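Local coordinates for protein sugar kinase, pfkB family (PDB 2AJR) that probably phosphorylates a sugar phosphate such as fructose 1-phosphate with ATP, as a magnesium-binding member of the PfkB carbohydrate kinase family, at residues V254-K260 against H324-V330. Sequence-based numbering, arbitrary orientation.
Sequences VWLIRSK and HFTVERV
W255 and R329 stand side by side on one face of the sheet, as a non-hydrogen-bonded pair of the antiparallel strands 254-259 and 325-329. R329 sends CG anti to its backbone N (chi1 -177°), which carries its methylenes alongside the indole, R329 CD lying 3.5 Å from W255 NE1. Farther out, W255 CZ2 sits over one face of the guanidinium, 3.8 Å from R329 CZ, with the two planes 44° apart; the charge itself is met by the terminal carboxylate of K331. A broad, flat tryptophan suits this place because it can cover a long arginine and also touch V327 CG1 through CD1. A serine here would probably strip the apolar cover from the R329 methylenes, cost V327 CG1 its indole neighbour, and leave the guanidinium freer to turn.

Along the same face, I257 CG2 touches F325 CD1 at 3.6 Å. F325 has CG between its backbone N and carbonyl carbon (chi1 67°), and the ring beyond lies alongside I257 and meets F298 of helix 290-304; a branched and an aromatic side chain suit a face turned to this helix, I257 touching A294 and F298.

The other face is more polar. E328 runs beside L256, and L256 CD2 touches E328 OE1; E328 OE2 makes a long salt bridge to R258 NE at 4.0 Å, an acid and a base suiting this partly open face. V330 CG2 rests on L256 CB, and F220 of helix 220-233 touches both residues.

Paired backbone bonds join L256 with E328 and R258 with T326, including L256 N to E328 O at 2.8 Å. Main-chain bonding thus fastens this C-terminal edge strand to the central sheet of the ribokinase-like fold, while apolar contacts seat one face on helix 290-304.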
loop_
_atom_site.group_PDB
_atom_site.type_symbol
_atom_site.label_atom_id
_atom_site.label_comp_id
_atom_site.label_asym_id
_atom_site.label_seq_id
_atom_site.Cartn_x
_atom_site.Cartn_y
_atom_site.Cartn_z
ATOM N N VAL A 254 -21.516 18.874 32.774
ATOM C CA VAL A 254 -20.687 18.921 31.560
ATOM C C VAL A 254 -19.362 19.656 31.809
ATOM O O VAL A 254 -19.349 20.775 32.333
ATOM C CB VAL A 254 -21.432 19.624 30.369
ATOM C CG1 VAL A 254 -20.614 19.541 29.074
ATOM C CG2 VAL A 254 -22.844 19.029 30.148
ATOM N N TRP A 255 -18.249 19.034 31.412
ATOM C CA TRP A 255 -16.928 19.674 31.491
ATOM C C TRP A 255 -16.279 19.775 30.096
ATOM O O TRP A 255 -16.757 19.156 29.140
ATOM C CB TRP A 255 -16.015 18.900 32.432
ATOM C CG TRP A 255 -16.483 18.865 33.849
ATOM C CD1 TRP A 255 -16.016 19.620 34.890
ATOM C CD2 TRP A 255 -17.494 18.014 34.394
ATOM N NE1 TRP A 255 -16.679 19.296 36.037
ATOM C CE2 TRP A 255 -17.594 18.316 35.764
ATOM C CE3 TRP A 255 -18.333 17.033 33.854
ATOM C CZ2 TRP A 255 -18.499 17.671 36.605
ATOM C CZ3 TRP A 255 -19.222 16.390 34.685
ATOM C CH2 TRP A 255 -19.302 16.711 36.048
ATOM N N LEU A 256 -15.214 20.577 29.995
ATOM C CA LEU A 256 -14.443 20.740 28.761
ATOM C C LEU A 256 -12.982 20.625 29.080
ATOM O O LEU A 256 -12.472 21.388 29.896
ATOM C CB LEU A 256 -14.697 22.101 28.137
ATOM C CG LEU A 256 -13.924 22.446 26.862
ATOM C CD1 LEU A 256 -14.138 21.393 25.770
ATOM C CD2 LEU A 256 -14.344 23.855 26.367
ATOM N N ILE A 257 -12.320 19.659 28.450
ATOM C CA ILE A 257 -10.888 19.426 28.601
ATOM C C ILE A 257 -10.200 20.024 27.370
ATOM O O ILE A 257 -10.577 19.698 26.224
ATOM C CB ILE A 257 -10.562 17.900 28.672
ATOM C CG1 ILE A 257 -11.389 17.218 29.762
ATOM C CG2 ILE A 257 -9.104 17.676 28.926
ATOM C CD1 ILE A 257 -11.320 15.732 29.731
ATOM N N ARG A 258 -9.215 20.894 27.588
ATOM C CA ARG A 258 -8.505 21.524 26.471
ATOM C C ARG A 258 -7.014 21.297 26.552
ATOM O O ARG A 258 -6.427 21.417 27.631
ATOM C CB ARG A 258 -8.690 23.022 26.496
ATOM C CG ARG A 258 -10.083 23.521 26.296
ATOM C CD ARG A 258 -9.988 24.997 26.183
ATOM N NE ARG A 258 -11.259 25.638 25.924
ATOM C CZ ARG A 258 -11.716 25.973 24.722
ATOM N NH1 ARG A 258 -11.026 25.666 23.625
ATOM N NH2 ARG A 258 -12.885 26.610 24.625
ATOM N N SER A 259 -6.400 21.004 25.408
ATOM C CA SER A 259 -4.948 21.008 25.321
ATOM C C SER A 259 -4.439 22.434 25.543
ATOM O O SER A 259 -4.921 23.353 24.906
ATOM C CB SER A 259 -4.492 20.520 23.950
ATOM O OG SER A 259 -3.106 20.749 23.779
ATOM N N LYS A 260 -3.484 22.615 26.453
ATOM C CA LYS A 260 -2.891 23.935 26.706
ATOM C C LYS A 260 -2.177 24.490 25.477
ATOM O O LYS A 260 -2.008 25.697 25.365
ATOM C CB LYS A 260 -1.890 23.897 27.879
ATOM C CG LYS A 260 -2.521 23.872 29.292
ATOM C CD LYS A 260 -1.517 24.186 30.396
ATOM C CE LYS A 260 -2.054 23.776 31.771
ATOM N NZ LYS A 260 -1.124 24.102 32.927
ATOM N N HIS A 324 -0.325 19.514 30.772
ATOM C CA HIS A 324 -0.554 20.205 29.504
ATOM C C HIS A 324 -2.018 20.252 29.084
ATOM O O HIS A 324 -2.302 20.313 27.898
ATOM C CB HIS A 324 0.255 19.532 28.381
ATOM C CG HIS A 324 1.727 19.458 28.649
ATOM N ND1 HIS A 324 2.415 18.264 28.710
ATOM C CD2 HIS A 324 2.642 20.430 28.873
ATOM C CE1 HIS A 324 3.690 18.504 28.955
ATOM N NE2 HIS A 324 3.854 19.809 29.068
ATOM N N PHE A 325 -2.945 20.218 30.035
ATOM C CA PHE A 325 -4.343 20.446 29.705
ATOM C C PHE A 325 -5.113 21.062 30.853
ATOM O O PHE A 325 -4.702 20.952 31.997
ATOM C CB PHE A 325 -5.014 19.161 29.198
ATOM C CG PHE A 325 -5.147 18.081 30.233
ATOM C CD1 PHE A 325 -6.234 18.059 31.097
ATOM C CD2 PHE A 325 -4.212 17.059 30.309
ATOM C CE1 PHE A 325 -6.374 17.057 32.044
ATOM C CE2 PHE A 325 -4.342 16.039 31.251
ATOM C CZ PHE A 325 -5.427 16.043 32.124
ATOM N N THR A 326 -6.219 21.733 30.538
ATOM C CA THR A 326 -7.078 22.331 31.553
ATOM C C THR A 326 -8.424 21.647 31.520
ATOM O O THR A 326 -8.783 21.046 30.525
ATOM C CB THR A 326 -7.258 23.890 31.376
ATOM O OG1 THR A 326 -7.781 24.200 30.085
ATOM C CG2 THR A 326 -5.930 24.638 31.566
ATOM N N VAL A 327 -9.156 21.719 32.626
ATOM C CA VAL A 327 -10.567 21.329 32.673
ATOM C C VAL A 327 -11.394 22.541 33.102
ATOM O O VAL A 327 -11.089 23.181 34.103
ATOM C CB VAL A 327 -10.843 20.182 33.691
ATOM C CG1 VAL A 327 -12.317 19.734 33.597
ATOM C CG2 VAL A 327 -9.889 19.009 33.483
ATOM N N GLU A 328 -12.432 22.861 32.347
ATOM C CA GLU A 328 -13.371 23.913 32.733
ATOM C C GLU A 328 -14.705 23.226 32.941
ATOM O O GLU A 328 -14.987 22.183 32.327
ATOM C CB GLU A 328 -13.524 24.962 31.623
ATOM C CG GLU A 328 -12.225 25.329 30.900
ATOM C CD GLU A 328 -12.433 26.357 29.799
ATOM O OE1 GLU A 328 -13.503 26.324 29.172
ATOM O OE2 GLU A 328 -11.531 27.212 29.581
ATOM N N ARG A 329 -15.534 23.799 33.797
ATOM C CA ARG A 329 -16.884 23.299 33.963
ATOM C C ARG A 329 -17.826 24.104 33.095
ATOM O O ARG A 329 -17.897 25.332 33.233
ATOM C CB ARG A 329 -17.323 23.388 35.411
ATOM C CG ARG A 329 -18.685 22.816 35.602
ATOM C CD ARG A 329 -18.766 22.022 36.855
ATOM N NE ARG A 329 -20.073 21.394 36.965
ATOM C CZ ARG A 329 -20.456 20.646 37.993
ATOM N NH1 ARG A 329 -19.643 20.444 39.019
ATOM N NH2 ARG A 329 -21.673 20.117 37.999
ATOM N N VAL A 330 -18.553 23.410 32.215
ATOM C CA VAL A 330 -19.482 24.053 31.292
ATOM C C VAL A 330 -20.868 24.234 31.942
ATOM O O VAL A 330 -21.429 25.320 31.901
ATOM C CB VAL A 330 -19.598 23.253 29.972
ATOM C CG1 VAL A 330 -20.466 23.990 28.954
ATOM C CG2 VAL A 330 -18.214 22.964 29.393
#